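Local coordinates for protein GlcNAc-alpha-1,4-Gal-releasing endo-beta-galactosidase (Clostridium perfringens, PDB 1UPS) that probably hydrolyses internal beta-galactosidic linkages of glycans to release GlcNAc-alpha-1,4-Gal, as a calcium-binding glycoside hydrolase of family 16, at residues Phe101-Thr113 and Trp149-Phe161. Sequence-based numbering, arbitrary orientation.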
loop_
_atom_site.group_PDB
_atom_site.type_symbol
_atom_site.label_atom_id
_atom_site.label_comp_id
_atom_site.label_asym_id
_atom_site.label_seq_id
_atom_site.Cartn_x
_atom_site.Cartn_y
_atom_site.Cartn_z
ATOM N N PHE A 101 -0.828 8.937 -18.496
ATOM C CA PHE A 101 -1.269 8.191 -19.688
ATOM C C PHE A 101 -2.576 8.811 -20.191
ATOM O O PHE A 101 -3.203 9.640 -19.506
ATOM C CB PHE A 101 -1.528 6.715 -19.330
ATOM C CG PHE A 101 -2.641 6.549 -18.332
ATOM C CD1 PHE A 101 -2.385 6.681 -16.966
ATOM C CD2 PHE A 101 -3.957 6.360 -18.766
ATOM C CE1 PHE A 101 -3.437 6.599 -16.033
ATOM C CE2 PHE A 101 -5.014 6.266 -17.844
ATOM C CZ PHE A 101 -4.746 6.388 -16.471
ATOM N N ASP A 102 -2.987 8.392 -21.382
ATOM C CA ASP A 102 -4.283 8.763 -21.943
ATOM C C ASP A 102 -4.635 7.598 -22.847
ATOM O O ASP A 102 -3.961 7.371 -23.850
ATOM C CB ASP A 102 -4.139 10.073 -22.721
ATOM C CG ASP A 102 -5.454 10.607 -23.262
ATOM O OD1 ASP A 102 -5.409 11.686 -23.921
ATOM O OD2 ASP A 102 -6.558 10.051 -23.092
ATOM N N LYS A 103 -5.665 6.840 -22.488
ATOM C CA LYS A 103 -5.921 5.582 -23.176
ATOM C C LYS A 103 -7.395 5.209 -23.051
ATOM O O LYS A 103 -7.979 5.358 -21.976
ATOM C CB LYS A 103 -5.016 4.461 -22.609
ATOM C CG LYS A 103 -5.051 3.144 -23.418
ATOM C CD LYS A 103 -3.941 2.197 -22.948
ATOM C CE LYS A 103 -3.845 0.903 -23.779
ATOM N NZ LYS A 103 -4.822 -0.122 -23.326
ATOM N N SER A 104 -7.976 4.715 -24.148
ATOM C CA SER A 104 -9.383 4.300 -24.161
ATOM C C SER A 104 -9.677 3.242 -23.089
ATOM O O SER A 104 -8.825 2.403 -22.787
ATOM C CB SER A 104 -9.764 3.716 -25.531
ATOM O OG SER A 104 -9.853 4.725 -26.522
ATOM N N TRP A 105 -10.897 3.287 -22.546
ATOM C CA TRP A 105 -11.464 2.242 -21.686
ATOM C C TRP A 105 -10.856 2.116 -20.277
ATOM O O TRP A 105 -11.329 1.303 -19.484
ATOM C CB TRP A 105 -11.421 0.866 -22.384
ATOM C CG TRP A 105 -12.374 0.728 -23.537
ATOM C CD1 TRP A 105 -12.062 0.649 -24.864
ATOM C CD2 TRP A 105 -13.794 0.621 -23.447
ATOM N NE1 TRP A 105 -13.209 0.508 -25.611
ATOM C CE2 TRP A 105 -14.290 0.489 -24.766
ATOM C CE3 TRP A 105 -14.704 0.629 -22.383
ATOM C CZ2 TRP A 105 -15.661 0.367 -25.050
ATOM C CZ3 TRP A 105 -16.076 0.508 -22.665
ATOM C CH2 TRP A 105 -16.531 0.380 -23.991
ATOM N N ILE A 106 -9.856 2.932 -19.949
ATOM C CA ILE A 106 -9.161 2.746 -18.665
ATOM C C ILE A 106 -10.037 3.058 -17.437
ATOM O O ILE A 106 -10.627 4.141 -17.343
ATOM C CB ILE A 106 -7.847 3.558 -18.596
ATOM C CG1 ILE A 106 -6.874 3.094 -19.699
ATOM C CG2 ILE A 106 -7.211 3.368 -17.201
ATOM C CD1 ILE A 106 -6.522 1.562 -19.658
ATOM N N HIS A 107 -10.084 2.109 -16.499
ATOM C CA HIS A 107 -10.703 2.326 -15.176
ATOM C C HIS A 107 -12.194 2.688 -15.289
ATOM O O HIS A 107 -12.623 3.831 -14.992
ATOM C CB HIS A 107 -9.940 3.370 -14.337
ATOM C CG HIS A 107 -10.435 3.459 -12.923
ATOM N ND1 HIS A 107 -10.290 2.425 -12.024
ATOM C CD2 HIS A 107 -11.110 4.436 -12.272
ATOM C CE1 HIS A 107 -10.865 2.757 -10.879
ATOM N NE2 HIS A 107 -11.352 3.981 -10.998
ATOM N N ASN A 108 -12.955 1.687 -15.714
ATOM C CA ASN A 108 -14.402 1.814 -15.905
ATOM C C ASN A 108 -15.175 1.648 -14.599
ATOM O O ASN A 108 -15.891 0.658 -14.394
ATOM C CB ASN A 108 -14.890 0.826 -16.974
ATOM C CG ASN A 108 -16.229 1.227 -17.553
ATOM O OD1 ASN A 108 -16.810 2.237 -17.129
ATOM N ND2 ASN A 108 -16.707 0.478 -18.552
ATOM N N PHE A 109 -15.022 2.626 -13.710
ATOM C CA PHE A 109 -15.604 2.552 -12.369
ATOM C C PHE A 109 -17.136 2.495 -12.441
ATOM O O PHE A 109 -17.778 1.927 -11.556
ATOM C CB PHE A 109 -15.173 3.753 -11.507
ATOM C CG PHE A 109 -15.531 5.081 -12.097
ATOM C CD1 PHE A 109 -16.758 5.698 -11.803
ATOM C CD2 PHE A 109 -14.650 5.733 -12.944
ATOM C CE1 PHE A 109 -17.092 6.929 -12.373
ATOM C CE2 PHE A 109 -14.975 6.956 -13.521
ATOM C CZ PHE A 109 -16.204 7.561 -13.232
ATOM N N SER A 110 -17.702 3.046 -13.507
ATOM C CA SER A 110 -19.168 3.085 -13.654
ATOM C C SER A 110 -19.739 1.908 -14.460
ATOM O O SER A 110 -20.963 1.731 -14.523
ATOM C CB SER A 110 -19.600 4.410 -14.271
ATOM O OG SER A 110 -19.316 4.444 -15.665
ATOM N N GLY A 111 -18.860 1.102 -15.059
ATOM C CA GLY A 111 -19.286 0.005 -15.931
ATOM C C GLY A 111 -20.097 0.451 -17.145
ATOM O O GLY A 111 -20.970 -0.285 -17.619
ATOM N N THR A 112 -19.815 1.643 -17.656
ATOM C CA THR A 112 -20.486 2.145 -18.855
ATOM C C THR A 112 -19.982 1.487 -20.158
ATOM O O THR A 112 -18.840 1.016 -20.228
ATOM C CB THR A 112 -20.363 3.673 -18.947
ATOM O OG1 THR A 112 -21.108 4.141 -20.085
ATOM C CG2 THR A 112 -18.910 4.099 -19.266
ATOM N N THR A 113 -20.833 1.454 -21.190
ATOM C CA THR A 113 -20.363 1.026 -22.512
ATOM C C THR A 113 -20.004 2.228 -23.373
ATOM O O THR A 113 -19.602 2.076 -24.530
ATOM C CB THR A 113 -21.408 0.146 -23.241
ATOM O OG1 THR A 113 -22.695 0.785 -23.196
ATOM C CG2 THR A 113 -21.619 -1.164 -22.500
ATOM N N TRP A 149 -2.702 7.288 -7.025
ATOM C CA TRP A 149 -3.134 5.923 -7.305
ATOM C C TRP A 149 -2.672 5.437 -8.672
ATOM O O TRP A 149 -2.258 6.229 -9.522
ATOM C CB TRP A 149 -4.671 5.771 -7.174
ATOM C CG TRP A 149 -5.553 6.820 -7.849
ATOM C CD1 TRP A 149 -5.553 8.187 -7.646
ATOM C CD2 TRP A 149 -6.648 6.552 -8.750
ATOM N NE1 TRP A 149 -6.559 8.770 -8.391
ATOM C CE2 TRP A 149 -7.249 7.790 -9.068
ATOM C CE3 TRP A 149 -7.167 5.374 -9.330
ATOM C CZ2 TRP A 149 -8.346 7.903 -9.955
ATOM C CZ3 TRP A 149 -8.273 5.487 -10.213
ATOM C CH2 TRP A 149 -8.840 6.750 -10.508
ATOM N N MET A 150 -2.738 4.123 -8.868
ATOM C CA MET A 150 -2.264 3.507 -10.099
ATOM C C MET A 150 -3.327 2.543 -10.583
ATOM O O MET A 150 -4.036 1.956 -9.778
ATOM C CB MET A 150 -0.935 2.775 -9.860
ATOM C CG MET A 150 0.175 3.749 -9.368
ATOM S SD MET A 150 1.761 2.915 -9.061
ATOM C CE MET A 150 2.176 2.520 -10.763
ATOM N N VAL A 151 -3.443 2.437 -11.907
ATOM C CA VAL A 151 -4.421 1.557 -12.531
ATOM C C VAL A 151 -3.749 0.757 -13.634
ATOM O O VAL A 151 -2.835 1.252 -14.295
ATOM C CB VAL A 151 -5.638 2.350 -13.105
ATOM C CG1 VAL A 151 -6.456 2.981 -11.968
ATOM C CG2 VAL A 151 -5.201 3.441 -14.124
ATOM N N GLY A 152 -4.197 -0.480 -13.825
ATOM C CA GLY A 152 -3.711 -1.300 -14.915
ATOM C C GLY A 152 -3.976 -0.631 -16.251
ATOM O O GLY A 152 -4.994 0.058 -16.442
ATOM N N MET A 153 -3.055 -0.832 -17.190
ATOM C CA MET A 153 -3.188 -0.207 -18.502
ATOM C C MET A 153 -4.004 -1.036 -19.475
ATOM O O MET A 153 -4.163 -0.640 -20.639
ATOM C CB MET A 153 -1.802 0.107 -19.090
ATOM C CG MET A 153 -1.090 1.262 -18.357
ATOM S SD MET A 153 -1.953 2.863 -18.381
ATOM C CE MET A 153 -2.233 3.156 -19.939
ATOM N N GLN A 154 -4.516 -2.186 -19.019
ATOM C CA GLN A 154 -5.463 -2.977 -19.820
ATOM C C GLN A 154 -4.855 -3.311 -21.189
ATOM O O GLN A 154 -5.519 -3.287 -22.222
ATOM C CB GLN A 154 -6.824 -2.237 -19.934
ATOM C CG GLN A 154 -7.511 -2.109 -18.562
ATOM C CD GLN A 154 -8.670 -1.103 -18.503
ATOM O OE1 GLN A 154 -8.805 -0.396 -17.510
ATOM N NE2 GLN A 154 -9.499 -1.053 -19.544
ATOM N N ASP A 155 -3.575 -3.656 -21.170
ATOM C CA ASP A 155 -2.819 -3.883 -22.412
ATOM C C ASP A 155 -3.149 -5.198 -23.102
ATOM O O ASP A 155 -2.832 -5.377 -24.297
ATOM C CB ASP A 155 -1.315 -3.803 -22.124
ATOM C CG ASP A 155 -0.843 -2.381 -21.878
ATOM O OD1 ASP A 155 -1.302 -1.447 -22.602
ATOM O OD2 ASP A 155 0.007 -2.119 -21.002
ATOM N N ASP A 156 -3.775 -6.117 -22.362
ATOM C CA ASP A 156 -4.171 -7.415 -22.924
ATOM C C ASP A 156 -5.187 -7.276 -24.073
ATOM O O ASP A 156 -4.952 -7.764 -25.183
ATOM C CB ASP A 156 -4.643 -8.418 -21.836
ATOM C CG ASP A 156 -5.732 -7.854 -20.921
ATOM O OD1 ASP A 156 -6.343 -8.658 -20.170
ATOM O OD2 ASP A 156 -6.034 -6.640 -20.865
ATOM N N THR A 157 -6.289 -6.563 -23.820
ATOM C CA THR A 157 -7.356 -6.403 -24.827
ATOM C C THR A 157 -7.551 -4.974 -25.328
ATOM O O THR A 157 -8.274 -4.752 -26.313
ATOM C CB THR A 157 -8.699 -6.808 -24.239
ATOM O OG1 THR A 157 -8.944 -6.010 -23.075
ATOM C CG2 THR A 157 -8.648 -8.217 -23.725
ATOM N N ASN A 158 -7.007 -4.008 -24.593
ATOM C CA ASN A 158 -7.245 -2.592 -24.867
ATOM C C ASN A 158 -8.723 -2.222 -24.817
ATOM O O ASN A 158 -9.157 -1.275 -25.456
ATOM C CB ASN A 158 -6.595 -2.160 -26.189
ATOM C CG ASN A 158 -5.129 -2.532 -26.242
ATOM O OD1 ASN A 158 -4.348 -2.128 -25.356
ATOM N ND2 ASN A 158 -4.736 -3.331 -27.275
ATOM N N ASP A 159 -9.489 -2.996 -24.066
ATOM C CA ASP A 159 -10.842 -2.587 -23.709
ATOM C C ASP A 159 -11.024 -2.784 -22.209
ATOM O O ASP A 159 -10.035 -3.075 -21.521
ATOM C CB ASP A 159 -11.879 -3.292 -24.588
ATOM C CG ASP A 159 -12.080 -4.762 -24.254
ATOM O OD1 ASP A 159 -11.624 -5.281 -23.201
ATOM O OD2 ASP A 159 -12.729 -5.493 -25.040
ATOM N N TRP A 160 -12.249 -2.615 -21.694
ATOM C CA TRP A 160 -12.518 -2.881 -20.269
ATOM C C TRP A 160 -13.133 -4.258 -20.044
ATOM O O TRP A 160 -12.634 -5.058 -19.252
ATOM C CB TRP A 160 -13.451 -1.801 -19.670
ATOM C CG TRP A 160 -13.906 -2.124 -18.260
ATOM C CD1 TRP A 160 -15.112 -2.672 -17.880
ATOM C CD2 TRP A 160 -13.158 -1.936 -17.053
ATOM N NE1 TRP A 160 -15.153 -2.843 -16.514
ATOM C CE2 TRP A 160 -13.969 -2.382 -15.978
ATOM C CE3 TRP A 160 -11.872 -1.432 -16.769
ATOM C CZ2 TRP A 160 -13.549 -2.330 -14.644
ATOM C CZ3 TRP A 160 -11.450 -1.372 -15.431
ATOM C CH2 TRP A 160 -12.284 -1.827 -14.387
ATOM N N PHE A 161 -14.228 -4.551 -20.747
ATOM C CA PHE A 161 -15.019 -5.724 -20.395
ATOM C C PHE A 161 -14.314 -7.071 -20.596
ATOM O O PHE A 161 -14.607 -8.052 -19.880
ATOM C CB PHE A 161 -16.388 -5.658 -21.085
ATOM C CG PHE A 161 -17.258 -4.571 -20.533
ATOM C CD1 PHE A 161 -17.466 -3.399 -21.250
ATOM C CD2 PHE A 161 -17.814 -4.694 -19.265
ATOM C CE1 PHE A 161 -18.269 -2.374 -20.727
ATOM C CE2 PHE A 161 -18.619 -3.675 -18.733
ATOM C CZ PHE A 161 -18.825 -2.515 -19.463
HETATM O O HOH W 1 -7.375 0.895 -24.431
#
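Trp149 turns the edge of its six-membered ring onto the face of His107, a T-shaped pair with centroids 5.0 Å apart and planes at 70°. Trp149 lies on strand 145-152 of the family 16 beta-sandwich, and the contact joins the loop leaving that strand to the loop that follows strand 101-102. Trp149 NE1 is held by Asn251. Next along the strand, Val151 divides its branches: CG1 lies by the imidazole of His107, while CG2 packs on Ile106 CG2 and Phe101 CZ. Met153 bends at both chi2 and chi3, which folds its SD over one face of Phe101, a Met-aromatic contact. Its carbonyl O receives Lys103 NZ at 2.8 Å, almost in line with the C=O bond. Gln154 clamps the other backbone with its amide: OE1 accepts from His107 N on a lone pair (3.0 Å, 167° at the hydrogen), and NE2 donates to Trp105 O and also to Asp159 O. Asn158 OD1 takes Lys103 NZ on a lone pair at 2.9 Å, and a water is a third acceptor for that ammonium. Asp159 CB sits over the five-membered ring of Trp105. Trp160 CG stands anti to the backbone N (chi1 172°), which turns one indole face to Asn108, whose CB lies 3.3 Å from the centroid of the five-membered ring. Gly111 O lies in the plane of the Phe161 ring, at its edge, 3.6 Å from CZ.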